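Local coordinates for protein uncharacterized RNA methyltransferase pyrab10780 (Pyrococcus abyssi, PDB 2JJQ) that catalyses the S-adenosyl-L-methionine-dependent methylation of uridine 54 in tRNA to 5-methyluridine, using a C-terminal Rossmann-like catalytic domain, at residues L409-F412 with V418-V421; E117-P122 with A278-R283; D138-R143 with E169-F174; D132-K137 with W149-I154; G34-I39 with D48-E53. All coordinates share one frame; numbering follows the deposited sequence.

Contact 1 (L409-F412 with V418-V421)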
# COMPACT_ATOMS: atom_id res chain seq x y z
N LEU A 409 -8.81 -8.44 -4.55
CA LEU A 409 -9.43 -7.10 -4.37
C LEU A 409 -8.44 -6.14 -5.00
O LEU A 409 -7.22 -6.25 -4.76
CB LEU A 409 -9.65 -6.75 -2.91
CG LEU A 409 -10.76 -7.60 -2.27
CD1 LEU A 409 -10.03 -8.82 -1.77
CD2 LEU A 409 -11.35 -6.82 -1.08
N ASP A 410 -8.94 -5.26 -5.86
CA ASP A 410 -8.05 -4.26 -6.42
C ASP A 410 -7.73 -3.18 -5.36
O ASP A 410 -8.35 -2.10 -5.31
CB ASP A 410 -8.61 -3.63 -7.71
CG ASP A 410 -7.59 -2.73 -8.36
OD1 ASP A 410 -6.39 -2.95 -8.09
OD2 ASP A 410 -7.93 -1.75 -9.06
N MET A 411 -6.75 -3.47 -4.53
CA MET A 411 -6.36 -2.52 -3.51
C MET A 411 -5.54 -1.41 -4.14
O MET A 411 -5.36 -0.31 -3.54
CB MET A 411 -5.54 -3.25 -2.40
CG MET A 411 -6.49 -4.13 -1.47
SD MET A 411 -7.43 -3.11 -0.29
CE MET A 411 -6.19 -1.87 0.08
N PHE A 412 -5.04 -1.67 -5.35
CA PHE A 412 -3.99 -0.80 -5.92
C PHE A 412 -4.30 -0.38 -7.37
O PHE A 412 -3.55 -0.71 -8.31
CB PHE A 412 -2.65 -1.53 -5.90
CG PHE A 412 -2.33 -2.12 -4.57
CD1 PHE A 412 -1.89 -1.33 -3.55
CD2 PHE A 412 -2.49 -3.46 -4.37
CE1 PHE A 412 -1.58 -1.89 -2.27
CE2 PHE A 412 -2.20 -4.03 -3.12
CZ PHE A 412 -1.74 -3.24 -2.08
N VAL A 418 -2.24 -6.55 -7.05
CA VAL A 418 -3.56 -6.88 -6.56
C VAL A 418 -3.42 -7.51 -5.16
O VAL A 418 -2.31 -7.98 -4.84
CB VAL A 418 -4.26 -7.82 -7.57
CG1 VAL A 418 -3.95 -9.29 -7.20
CG2 VAL A 418 -5.72 -7.57 -7.58
N GLU A 419 -4.48 -7.49 -4.36
CA GLU A 419 -4.53 -8.14 -3.05
C GLU A 419 -5.39 -9.40 -3.07
O GLU A 419 -6.60 -9.32 -3.26
CB GLU A 419 -5.12 -7.20 -2.02
CG GLU A 419 -5.13 -7.77 -0.61
CD GLU A 419 -3.86 -7.42 0.16
OE1 GLU A 419 -2.83 -7.18 -0.50
OE2 GLU A 419 -3.93 -7.34 1.41
N LEU A 420 -4.83 -10.56 -2.80
CA LEU A 420 -5.63 -11.80 -2.87
C LEU A 420 -6.09 -12.11 -1.46
O LEU A 420 -5.37 -11.82 -0.49
CB LEU A 420 -4.74 -12.95 -3.29
CG LEU A 420 -4.39 -13.12 -4.73
CD1 LEU A 420 -3.26 -14.20 -4.69
CD2 LEU A 420 -5.66 -13.69 -5.39
N VAL A 421 -7.25 -12.78 -1.32
CA VAL A 421 -7.69 -13.23 -0.00
C VAL A 421 -8.16 -14.65 -0.28
O VAL A 421 -9.12 -14.86 -1.05
CB VAL A 421 -8.85 -12.36 0.60
CG1 VAL A 421 -9.24 -12.88 1.98
CG2 VAL A 421 -8.48 -10.86 0.64
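Leu-409 N donates to Glu-419 O over 2.7 Å in a nearly straight bond (167°), and Glu-419 N returns one to Leu-409 O at 3.0 Å. These two bonds make Leu-409 and Glu-419 an antiparallel hydrogen-bonded pair with side chains on the same face. Beside it, Leu-409 CD1 meets Val-421 CG2 at 3.5 Å, while Val-418, whose CB points away, still lays CG2 3.5 Å from Leu-409 O. Met-411 runs alongside Glu-419, with CG 3.4 Å from Glu-419 CB. The glutamate has CG anti to the backbone N (chi1 -176°) and bends at chi2, bringing OE1 to the edge of the Phe-412 ring, 4.1 Å from CE2. Carboxylate and ring are turned 69° apart, and Met-411 CB lies over one ring face. Asp-410, centre of an inverse gamma turn, bonds to Tyr-97 through OD2; its OD1 takes a salt bridge from Lys-104 and a weak bond from Phe-412 N. Glu-419, the predicted proton acceptor, lies about 3 Å from the side chain of Cys-387, the predicted nucleophile. Strand 419-424 is the antiparallel strand inserted between 381-386 and 403-409, as in class I methyltransferases.

Contact 2 (E117-P122 with A278-R283)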
# COMPACT_ATOMS: atom_id res chain seq x y z
N GLU A 117 -11.96 -13.95 -9.33
CA GLU A 117 -12.68 -12.69 -9.46
C GLU A 117 -11.81 -11.56 -8.90
O GLU A 117 -11.08 -11.74 -7.89
CB GLU A 117 -14.01 -12.77 -8.70
CG GLU A 117 -14.70 -11.42 -8.52
CD GLU A 117 -15.92 -11.46 -7.58
OE1 GLU A 117 -16.23 -12.54 -6.99
OE2 GLU A 117 -16.58 -10.39 -7.43
N VAL A 118 -11.85 -10.41 -9.55
CA VAL A 118 -11.16 -9.20 -9.06
C VAL A 118 -12.20 -8.13 -8.69
O VAL A 118 -12.92 -7.60 -9.59
CB VAL A 118 -10.15 -8.64 -10.08
CG1 VAL A 118 -9.40 -7.46 -9.46
CG2 VAL A 118 -9.12 -9.72 -10.50
N VAL A 119 -12.28 -7.78 -7.42
CA VAL A 119 -13.26 -6.77 -6.98
C VAL A 119 -12.72 -5.37 -7.24
O VAL A 119 -11.60 -5.07 -6.78
CB VAL A 119 -13.57 -6.95 -5.48
CG1 VAL A 119 -14.58 -5.90 -4.93
CG2 VAL A 119 -13.98 -8.42 -5.19
N PRO A 120 -13.47 -4.54 -8.00
CA PRO A 120 -13.04 -3.17 -8.31
C PRO A 120 -12.93 -2.36 -7.06
O PRO A 120 -13.66 -2.59 -6.08
CB PRO A 120 -14.19 -2.61 -9.20
CG PRO A 120 -15.03 -3.79 -9.59
CD PRO A 120 -14.82 -4.84 -8.53
N SER A 121 -11.94 -1.47 -7.03
CA SER A 121 -11.90 -0.45 -5.98
C SER A 121 -13.16 0.45 -6.10
O SER A 121 -13.56 0.81 -7.24
CB SER A 121 -10.62 0.36 -6.10
OG SER A 121 -10.57 1.32 -5.06
N PRO A 122 -13.84 0.73 -4.96
CA PRO A 122 -15.07 1.55 -4.99
C PRO A 122 -14.81 2.90 -5.59
O PRO A 122 -15.72 3.48 -6.24
CB PRO A 122 -15.45 1.63 -3.51
CG PRO A 122 -15.05 0.26 -2.96
CD PRO A 122 -13.73 -0.04 -3.70
N ALA A 278 -10.23 -1.19 1.61
CA ALA A 278 -9.90 -1.76 2.92
C ALA A 278 -11.20 -2.22 3.57
O ALA A 278 -11.20 -3.17 4.33
CB ALA A 278 -9.19 -0.73 3.77
N VAL A 279 -12.29 -1.47 3.35
CA VAL A 279 -13.59 -1.83 3.93
C VAL A 279 -13.97 -3.21 3.36
O VAL A 279 -14.39 -4.10 4.12
CB VAL A 279 -14.67 -0.78 3.62
CG1 VAL A 279 -16.05 -1.28 4.04
CG2 VAL A 279 -14.31 0.55 4.37
N ASN A 280 -13.84 -3.39 2.05
CA ASN A 280 -14.19 -4.72 1.47
C ASN A 280 -13.27 -5.82 2.01
O ASN A 280 -13.70 -6.95 2.22
CB ASN A 280 -14.10 -4.67 -0.03
CG ASN A 280 -15.22 -3.88 -0.65
OD1 ASN A 280 -16.29 -3.68 -0.02
ND2 ASN A 280 -15.03 -3.45 -1.88
N LEU A 281 -12.00 -5.48 2.21
CA LEU A 281 -10.99 -6.47 2.66
C LEU A 281 -11.30 -6.98 4.06
O LEU A 281 -11.34 -8.19 4.30
CB LEU A 281 -9.60 -5.80 2.58
CG LEU A 281 -8.41 -6.63 3.04
CD1 LEU A 281 -8.36 -7.87 2.16
CD2 LEU A 281 -7.17 -5.74 2.92
N VAL A 282 -11.59 -6.08 5.01
CA VAL A 282 -11.91 -6.55 6.38
C VAL A 282 -13.24 -7.29 6.39
O VAL A 282 -13.39 -8.24 7.12
CB VAL A 282 -11.89 -5.44 7.46
CG1 VAL A 282 -10.48 -4.84 7.53
CG2 VAL A 282 -12.89 -4.29 7.17
N ARG A 283 -14.21 -6.85 5.59
CA ARG A 283 -15.50 -7.56 5.53
C ARG A 283 -15.26 -8.96 4.99
O ARG A 283 -15.82 -9.94 5.52
CB ARG A 283 -16.46 -6.82 4.62
CG ARG A 283 -16.96 -5.52 5.25
CD ARG A 283 -17.93 -4.88 4.22
NE ARG A 283 -18.46 -3.61 4.73
CZ ARG A 283 -19.26 -2.84 3.99
NH1 ARG A 283 -19.59 -3.25 2.74
NH2 ARG A 283 -19.72 -1.70 4.49
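The flat carboxamide of Asn-280 brings its nitrogen end between two aliphatic groups that flank it from opposite sides of the amide plane: ND2 is 3.9 Å from Val-119 CG1 and likewise 3.9 Å from Pro-122 CG. The pyrrolidine ring of Pro-122 arrives from the opposite direction to the amide, and Pro-122 CD is 4.1 Å from Asn-280 ND2, whereas the valine side chain meets it at a slant. In the Rossmann-like catalytic domain this is a helix-on-strand contact, in which helix 275-288 lies against the outermost strand 117-119 and the loop that follows it. It is small and near the surface, burying 96 Å² over both sides, and no hydrogen bond spans it. Asn-280 has CG anti to its carbonyl carbon (chi1 -72°), which carries the amide out from the helix toward 117-122. The same ND2 is hydrogen-bonded to Gln-277 OE1 one turn back, which helps set the rotation of the amide. Gln-277 in turn gives its NE2 to Val-119 O, so a second-shell residue of the same helix ties the positioning of Asn-280 to the strand it touches. Strand 117-119 itself is held by backbone bonds to Ala-408 and Asp-410, and Asn-280 also touches Leu-409, so the helix reaches the edge strand 117-119 and its neighbour 403-409. Farther along the helix another flat group is covered: the guanidinium of Arg-283, salt-bridged to Asp-259, has Val-279 CG1 over one face, 3.3 Å above its plane and offset toward the rim.

Contact 3 (D138-R143 with E169-F174)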
# COMPACT_ATOMS: atom_id res chain seq x y z
N ASP A 138 13.75 22.42 -7.04
CA ASP A 138 13.03 22.49 -8.31
C ASP A 138 11.60 21.98 -8.34
O ASP A 138 11.07 21.67 -9.40
CB ASP A 138 13.85 21.82 -9.41
CG ASP A 138 15.03 22.70 -9.84
OD1 ASP A 138 14.85 23.95 -9.87
OD2 ASP A 138 16.11 22.15 -10.13
N GLY A 139 10.96 21.85 -7.18
CA GLY A 139 9.55 21.51 -7.19
C GLY A 139 9.16 20.60 -6.05
O GLY A 139 10.04 20.09 -5.34
N ILE A 140 7.85 20.36 -5.94
CA ILE A 140 7.23 19.49 -4.92
C ILE A 140 6.51 18.35 -5.66
O ILE A 140 5.66 18.59 -6.54
CB ILE A 140 6.23 20.30 -4.05
CG1 ILE A 140 6.94 21.35 -3.17
CG2 ILE A 140 5.37 19.35 -3.16
CD1 ILE A 140 6.06 22.49 -2.69
N GLY A 141 6.87 17.11 -5.34
CA GLY A 141 6.23 15.97 -5.99
C GLY A 141 7.07 14.73 -5.78
O GLY A 141 7.32 14.32 -4.66
N PHE A 142 7.58 14.16 -6.85
CA PHE A 142 8.27 12.88 -6.72
C PHE A 142 9.35 12.72 -7.80
O PHE A 142 9.34 13.46 -8.79
CB PHE A 142 7.27 11.74 -6.77
CG PHE A 142 6.41 11.75 -8.00
CD1 PHE A 142 5.22 12.46 -8.01
CD2 PHE A 142 6.82 11.09 -9.16
CE1 PHE A 142 4.41 12.48 -9.15
CE2 PHE A 142 6.01 11.11 -10.32
CZ PHE A 142 4.81 11.81 -10.30
N ARG A 143 10.30 11.80 -7.57
CA ARG A 143 11.39 11.63 -8.52
C ARG A 143 10.87 11.01 -9.80
O ARG A 143 10.04 10.09 -9.78
CB ARG A 143 12.55 10.82 -7.91
CG ARG A 143 13.40 11.63 -6.93
CD ARG A 143 14.16 10.74 -5.91
NE ARG A 143 13.41 9.54 -5.53
CZ ARG A 143 13.51 8.91 -4.35
NH1 ARG A 143 14.32 9.37 -3.41
NH2 ARG A 143 12.77 7.81 -4.12
N GLU A 169 -0.69 23.89 -1.71
CA GLU A 169 -0.74 25.34 -1.78
C GLU A 169 -0.35 26.00 -0.45
O GLU A 169 0.42 26.96 -0.47
CB GLU A 169 -2.08 25.80 -2.32
CG GLU A 169 -3.23 25.77 -1.39
CD GLU A 169 -4.49 26.35 -2.05
OE1 GLU A 169 -4.97 25.75 -3.04
OE2 GLU A 169 -4.96 27.43 -1.60
N ARG A 170 -0.79 25.45 0.70
CA ARG A 170 -0.34 25.98 1.99
C ARG A 170 1.15 25.79 2.18
O ARG A 170 1.83 26.58 2.83
CB ARG A 170 -1.04 25.30 3.15
CG ARG A 170 -2.56 25.28 3.11
CD ARG A 170 -3.16 26.60 3.35
NE ARG A 170 -4.60 26.40 3.66
CZ ARG A 170 -5.08 26.46 4.89
NH1 ARG A 170 -4.25 26.72 5.88
NH2 ARG A 170 -6.39 26.31 5.13
N LEU A 171 1.67 24.68 1.67
CA LEU A 171 3.07 24.41 1.91
C LEU A 171 3.91 25.50 1.24
O LEU A 171 4.91 25.96 1.78
CB LEU A 171 3.46 23.03 1.33
CG LEU A 171 4.95 22.68 1.50
CD1 LEU A 171 5.52 22.79 2.93
CD2 LEU A 171 5.20 21.25 0.90
N LYS A 172 3.52 25.84 0.02
CA LYS A 172 4.27 26.86 -0.74
C LYS A 172 4.28 28.20 0.03
O LYS A 172 5.32 28.85 0.14
CB LYS A 172 3.67 27.00 -2.15
CG LYS A 172 4.08 25.83 -3.04
CD LYS A 172 3.34 25.91 -4.33
CE LYS A 172 3.81 24.85 -5.27
NZ LYS A 172 2.83 24.70 -6.40
N GLU A 173 3.15 28.56 0.62
CA GLU A 173 3.07 29.80 1.44
C GLU A 173 3.97 29.77 2.66
O GLU A 173 4.68 30.74 2.94
CB GLU A 173 1.66 30.02 1.93
CG GLU A 173 0.68 30.48 0.88
CD GLU A 173 -0.76 30.30 1.38
OE1 GLU A 173 -0.95 30.12 2.61
OE2 GLU A 173 -1.69 30.31 0.54
N PHE A 174 3.94 28.63 3.37
CA PHE A 174 4.80 28.33 4.52
C PHE A 174 6.28 28.48 4.16
O PHE A 174 7.05 29.17 4.85
CB PHE A 174 4.51 26.87 4.97
CG PHE A 174 5.15 26.46 6.28
CD1 PHE A 174 5.19 27.32 7.38
CD2 PHE A 174 5.63 25.14 6.44
CE1 PHE A 174 5.77 26.92 8.59
CE2 PHE A 174 6.20 24.73 7.63
CZ PHE A 174 6.28 25.62 8.74
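Ile-140 directs its CD1 at helix 162-178, where it meets two neighbouring side chains at once. Leu-171 CD2 and Lys-172 CG each lie 3.9 Å from Ile-140 CD1, and Lys-172 CE follows at 4.2 Å. Neither helix side chain is aligned with the isoleucine: both cross obliquely, so that a single methyl tip fits against a leucine branch and the aliphatic stem of a lysine. Leu-171 starts out toward the loop, with CG anti to the backbone N (chi1 178°), and presents one methyl of its fork. Lys-172 reaches the isoleucine by another route. Its CA–CB bond does not aim at 138-143, but the chain, extended beyond CG, passes CD1 with its methylene groups and carries NZ on to a long, weak ion pair with Asp-155. The contact is purely apolar, burying 126 Å² in all, and no hydrogen bond joins the two segments.

Ile-140 is placed by a corner in the chain at 140 and 141. Gly-139 and Gly-141 flank it with positive phi angles at which a CB would collide with the preceding carbonyl oxygen, and Ile-140 N is hydrogen-bonded to Asp-153 OD1. Leu-171 also touches Leu-192 and Met-195 of strand 192-199, so it meets both the corner and the sheet. The contact joins the corner leading into the small hairpin 142-143/151-153 to helix 162-178, which packs on strand 192-199 in the central, iron-sulfur region, with Ile-140 about 9 Å from the side chain of Cys-157, a cluster ligand by similarity.

Contact 4 (D132-K137 with W149-I154)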
# COMPACT_ATOMS: atom_id res chain seq x y z
N ASP A 132 3.58 10.70 -0.07
CA ASP A 132 4.86 11.22 0.44
C ASP A 132 5.38 12.12 -0.66
O ASP A 132 5.71 11.64 -1.77
CB ASP A 132 5.81 10.04 0.75
CG ASP A 132 5.23 9.08 1.85
OD1 ASP A 132 4.01 8.74 1.85
OD2 ASP A 132 5.98 8.62 2.73
N LEU A 133 5.34 13.43 -0.43
CA LEU A 133 5.78 14.40 -1.42
C LEU A 133 7.15 14.92 -1.06
O LEU A 133 7.39 15.39 0.07
CB LEU A 133 4.79 15.57 -1.46
CG LEU A 133 3.35 15.22 -1.86
CD1 LEU A 133 2.40 16.32 -1.43
CD2 LEU A 133 3.29 15.00 -3.36
N ALA A 134 8.10 14.80 -1.99
CA ALA A 134 9.39 15.40 -1.81
C ALA A 134 9.32 16.92 -2.02
O ALA A 134 8.59 17.40 -2.90
CB ALA A 134 10.46 14.74 -2.77
N ILE A 135 10.09 17.67 -1.21
CA ILE A 135 10.00 19.14 -1.26
C ILE A 135 11.39 19.64 -1.67
O ILE A 135 12.31 19.65 -0.89
CB ILE A 135 9.59 19.72 0.12
CG1 ILE A 135 8.29 19.04 0.62
CG2 ILE A 135 9.50 21.26 0.12
CD1 ILE A 135 8.06 19.27 2.10
N THR A 136 11.55 20.03 -2.92
CA THR A 136 12.90 20.27 -3.40
C THR A 136 13.04 21.64 -4.04
O THR A 136 12.06 22.33 -4.31
CB THR A 136 13.33 19.18 -4.42
OG1 THR A 136 12.67 19.43 -5.66
CG2 THR A 136 12.89 17.79 -3.97
N LYS A 137 14.30 22.03 -4.27
CA LYS A 137 14.58 23.30 -4.93
C LYS A 137 13.76 23.46 -6.21
O LYS A 137 13.07 24.46 -6.43
CB LYS A 137 16.09 23.45 -5.16
CG LYS A 137 16.50 24.68 -5.94
CD LYS A 137 18.03 24.86 -5.95
CE LYS A 137 18.44 25.87 -7.03
NZ LYS A 137 17.95 25.42 -8.37
N TRP A 149 17.18 11.66 -10.81
CA TRP A 149 17.78 12.93 -10.37
C TRP A 149 16.88 14.13 -10.61
O TRP A 149 17.27 15.26 -10.34
CB TRP A 149 19.15 13.17 -11.06
CG TRP A 149 19.06 13.31 -12.55
CD1 TRP A 149 18.92 14.47 -13.27
CD2 TRP A 149 19.10 12.25 -13.50
NE1 TRP A 149 18.86 14.18 -14.61
CE2 TRP A 149 18.98 12.83 -14.78
CE3 TRP A 149 19.24 10.86 -13.40
CZ2 TRP A 149 18.99 12.06 -15.94
CZ3 TRP A 149 19.24 10.10 -14.56
CH2 TRP A 149 19.11 10.70 -15.81
N LYS A 150 15.67 13.87 -11.11
CA LYS A 150 14.81 14.92 -11.61
C LYS A 150 13.49 14.83 -10.84
O LYS A 150 12.96 13.74 -10.64
CB LYS A 150 14.61 14.67 -13.10
CG LYS A 150 13.72 15.64 -13.87
CD LYS A 150 13.96 15.47 -15.39
CE LYS A 150 13.05 16.40 -16.22
NZ LYS A 150 13.46 16.52 -17.66
N ILE A 151 12.96 15.96 -10.40
CA ILE A 151 11.67 15.97 -9.71
C ILE A 151 10.56 16.25 -10.70
O ILE A 151 10.73 17.04 -11.65
CB ILE A 151 11.63 17.02 -8.57
CG1 ILE A 151 10.42 16.80 -7.68
CG2 ILE A 151 11.66 18.45 -9.10
CD1 ILE A 151 10.73 15.86 -6.51
N VAL A 152 9.43 15.57 -10.50
CA VAL A 152 8.20 15.89 -11.20
C VAL A 152 7.43 16.83 -10.25
O VAL A 152 7.08 16.43 -9.14
CB VAL A 152 7.37 14.62 -11.46
CG1 VAL A 152 6.03 15.00 -12.09
CG2 VAL A 152 8.12 13.62 -12.36
N ASP A 153 7.24 18.07 -10.64
CA ASP A 153 6.56 19.05 -9.81
C ASP A 153 5.04 18.97 -10.03
O ASP A 153 4.56 18.94 -11.17
CB ASP A 153 7.15 20.42 -10.07
CG ASP A 153 6.51 21.51 -9.23
OD1 ASP A 153 6.33 21.35 -8.01
OD2 ASP A 153 6.21 22.58 -9.79
N ILE A 154 4.27 18.87 -8.95
CA ILE A 154 2.81 18.71 -9.07
C ILE A 154 2.07 19.69 -8.18
O ILE A 154 2.63 20.14 -7.18
CB ILE A 154 2.33 17.29 -8.73
CG1 ILE A 154 2.49 16.98 -7.25
CG2 ILE A 154 3.06 16.25 -9.59
CD1 ILE A 154 2.08 15.58 -6.88
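Ile-151 and Thr-136 reach toward each other end to end, with Thr-136 OG1 3.7 Å from Ile-151 CG2 and Thr-136 CG2 3.9 Å from Ile-151 CD1. The same CD1 also touches Ala-134 CB at 3.9 Å, so one isoleucine spans two residues on the same side of strand 130-136. A separate apolar touch lies nearer the other end of the contact, where Leu-133 CD2 and Ile-154 CD1 stand 3.8 Å apart and the two side chains meet at a slant. In Ile-151, CG1 is anti to the backbone N (chi1 -167°), and the turn at chi2 (91°) lays CD1 by Ala-134 and Thr-136. In the next shell Thr-136 OG1 is hydrogen-bonded to Gly-139 O, a bond that satisfies the hydroxyl, whose contacts with Ile-151 are with carbon. Leu-133 also rests on Met-195 and Ile-168, and Ile-154 comes about 4 Å from the side chain of Cys-157, a cluster ligand by similarity. No hydrogen bond links the segments, and their touching parts run 123° apart. Strand 151-153, paired with 142-143, thus packs by side chains over the outermost strand 130-136, whose other neighbours are strand 192-199 and helix 162-178.

Contact 5 (G34-I39 with D48-E53)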
# COMPACT_ATOMS: atom_id res chain seq x y z
N GLY A 34 4.03 -3.37 -22.09
CA GLY A 34 3.53 -3.93 -23.35
C GLY A 34 4.53 -4.94 -23.95
O GLY A 34 5.73 -4.74 -23.85
N VAL A 35 4.01 -6.02 -24.54
CA VAL A 35 4.83 -7.08 -25.18
C VAL A 35 4.58 -6.91 -26.68
O VAL A 35 3.44 -7.07 -27.17
CB VAL A 35 4.39 -8.51 -24.76
CG1 VAL A 35 5.26 -9.59 -25.43
CG2 VAL A 35 4.36 -8.69 -23.22
N LEU A 36 5.65 -6.56 -27.38
CA LEU A 36 5.73 -6.55 -28.85
C LEU A 36 6.82 -7.52 -29.31
O LEU A 36 8.03 -7.20 -29.32
CB LEU A 36 6.07 -5.15 -29.38
CG LEU A 36 6.22 -5.02 -30.91
CD1 LEU A 36 5.00 -5.60 -31.66
CD2 LEU A 36 6.46 -3.56 -31.25
N LYS A 37 6.36 -8.70 -29.70
CA LYS A 37 7.22 -9.75 -30.24
C LYS A 37 8.42 -9.95 -29.33
O LYS A 37 9.54 -10.02 -29.82
CB LYS A 37 7.71 -9.41 -31.66
CG LYS A 37 6.59 -9.04 -32.62
CD LYS A 37 7.12 -8.44 -33.94
CE LYS A 37 5.96 -7.99 -34.87
NZ LYS A 37 6.50 -7.12 -35.96
N GLY A 38 8.21 -10.04 -28.01
CA GLY A 38 9.40 -10.11 -27.13
C GLY A 38 10.40 -8.92 -27.04
O GLY A 38 11.56 -9.11 -26.74
N ILE A 39 9.96 -7.71 -27.35
CA ILE A 39 10.58 -6.50 -26.80
C ILE A 39 9.53 -5.96 -25.79
O ILE A 39 8.34 -6.21 -25.99
CB ILE A 39 10.84 -5.46 -27.90
CG1 ILE A 39 11.88 -6.01 -28.90
CG2 ILE A 39 11.19 -4.08 -27.30
CD1 ILE A 39 12.24 -5.05 -30.04
N ASP A 48 -2.19 -0.78 -29.22
CA ASP A 48 -1.35 0.35 -29.68
C ASP A 48 -0.54 -0.06 -30.90
O ASP A 48 0.02 -1.13 -30.94
CB ASP A 48 -0.33 0.70 -28.60
CG ASP A 48 -0.85 1.65 -27.52
OD1 ASP A 48 -1.96 2.25 -27.63
OD2 ASP A 48 -0.08 1.84 -26.52
N GLU A 49 -0.49 0.81 -31.90
CA GLU A 49 0.34 0.54 -33.05
C GLU A 49 1.54 1.46 -32.83
O GLU A 49 1.39 2.67 -32.64
CB GLU A 49 -0.45 0.85 -34.33
CG GLU A 49 0.41 0.78 -35.61
CD GLU A 49 -0.31 1.39 -36.82
OE1 GLU A 49 -1.57 1.36 -36.85
OE2 GLU A 49 0.39 1.91 -37.73
N ILE A 50 2.72 0.87 -32.71
CA ILE A 50 3.91 1.67 -32.38
C ILE A 50 5.10 1.41 -33.34
O ILE A 50 5.15 0.42 -34.06
CB ILE A 50 4.36 1.45 -30.90
CG1 ILE A 50 5.04 0.10 -30.71
CG2 ILE A 50 3.14 1.55 -29.91
CD1 ILE A 50 5.99 0.14 -29.53
N ILE A 51 6.05 2.34 -33.35
CA ILE A 51 7.36 2.09 -33.98
C ILE A 51 8.40 2.22 -32.88
O ILE A 51 8.41 3.23 -32.17
CB ILE A 51 7.67 3.14 -35.08
CG1 ILE A 51 6.63 3.05 -36.19
CG2 ILE A 51 9.10 2.92 -35.62
CD1 ILE A 51 6.39 4.35 -36.96
N VAL A 52 9.25 1.21 -32.71
CA VAL A 52 10.29 1.27 -31.69
C VAL A 52 11.50 1.97 -32.28
O VAL A 52 12.07 1.50 -33.28
CB VAL A 52 10.75 -0.14 -31.22
CG1 VAL A 52 11.86 -0.04 -30.16
CG2 VAL A 52 9.57 -0.96 -30.72
N GLU A 53 11.89 3.09 -31.68
CA GLU A 53 13.04 3.85 -32.15
C GLU A 53 14.33 3.41 -31.47
O GLU A 53 15.29 3.03 -32.12
CB GLU A 53 12.81 5.34 -31.92
CG GLU A 53 11.56 5.86 -32.61
CD GLU A 53 11.05 7.13 -31.98
OE1 GLU A 53 11.15 7.25 -30.73
OE2 GLU A 53 10.55 8.00 -32.72
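The N-terminal TRAM-like domain brings two of its beta sheets together here: Leu-36, at the end of strand 34-36, packs on Ile-50 and Val-52 of strand 49-57. A single methyl does the touching, with Leu-36 CD2 4.0 Å from Ile-50 CG1 and 4.1 Å from both Ile-50 CD1 and Val-52 CG2. The leucine slides past each partner in the opposite direction, its CD2 resting over the pair of residues, which are spaced two apart along one strand and so lie on its same side. Leu-36 has CG anti to the backbone N (chi1 178°), which extends the side chain straight across to the other strand. Ile-50 turns its CG1 into the crowded position between the backbone N and the carbonyl carbon (chi1 75°), and this brings CG1 and CD1 round to the leucine although its CA–CB bond is not aimed that way. Val-52 points inward and offers CG2. The backbones stay well apart, with the CA atoms of Leu-36 and Ile-50 9.1 Å from each other, and no hydrogen bond crosses.

Leu-36 is held by the turn that follows it. A type I' beta turn runs from Leu-36 to Ile-39, closed by bonds from Ile-39 N to Leu-36 O at 2.8 Å and from Leu-36 N to Ile-39 O at 3.0 Å. Beyond the contact, Ile-50 also meets Ile-25 and Trp-67, and Ile-39 reaches Arg-62. Apolar side chains from a tight hairpin facing a second sheet are consistent with the core of a small, OB-like TRAM beta barrel.

Along the chain, contact 5 closes first; contacts 3 and 4 follow, with their segments alternating, both nested inside the long loop that contact 2 closes; contact 1 comes last. Contacts 1 and 2, centres 7 Å apart, share the eight-stranded catalytic sheet, where Asp-410 N, just past strand 403-409, probably hydrogen-bonds Val-119 O (2.8 Å). Contacts 3 and 4, also 7 Å apart, share the hairpin of strands 142-143 and 151-153 in the central region, their centres 29 to 33 Å from those of contacts 1 and 2. Contact 5 stands alone, 29 to 36 Å from the other centres. Together they sample all three regions whose interface probably forms the tRNA-binding site.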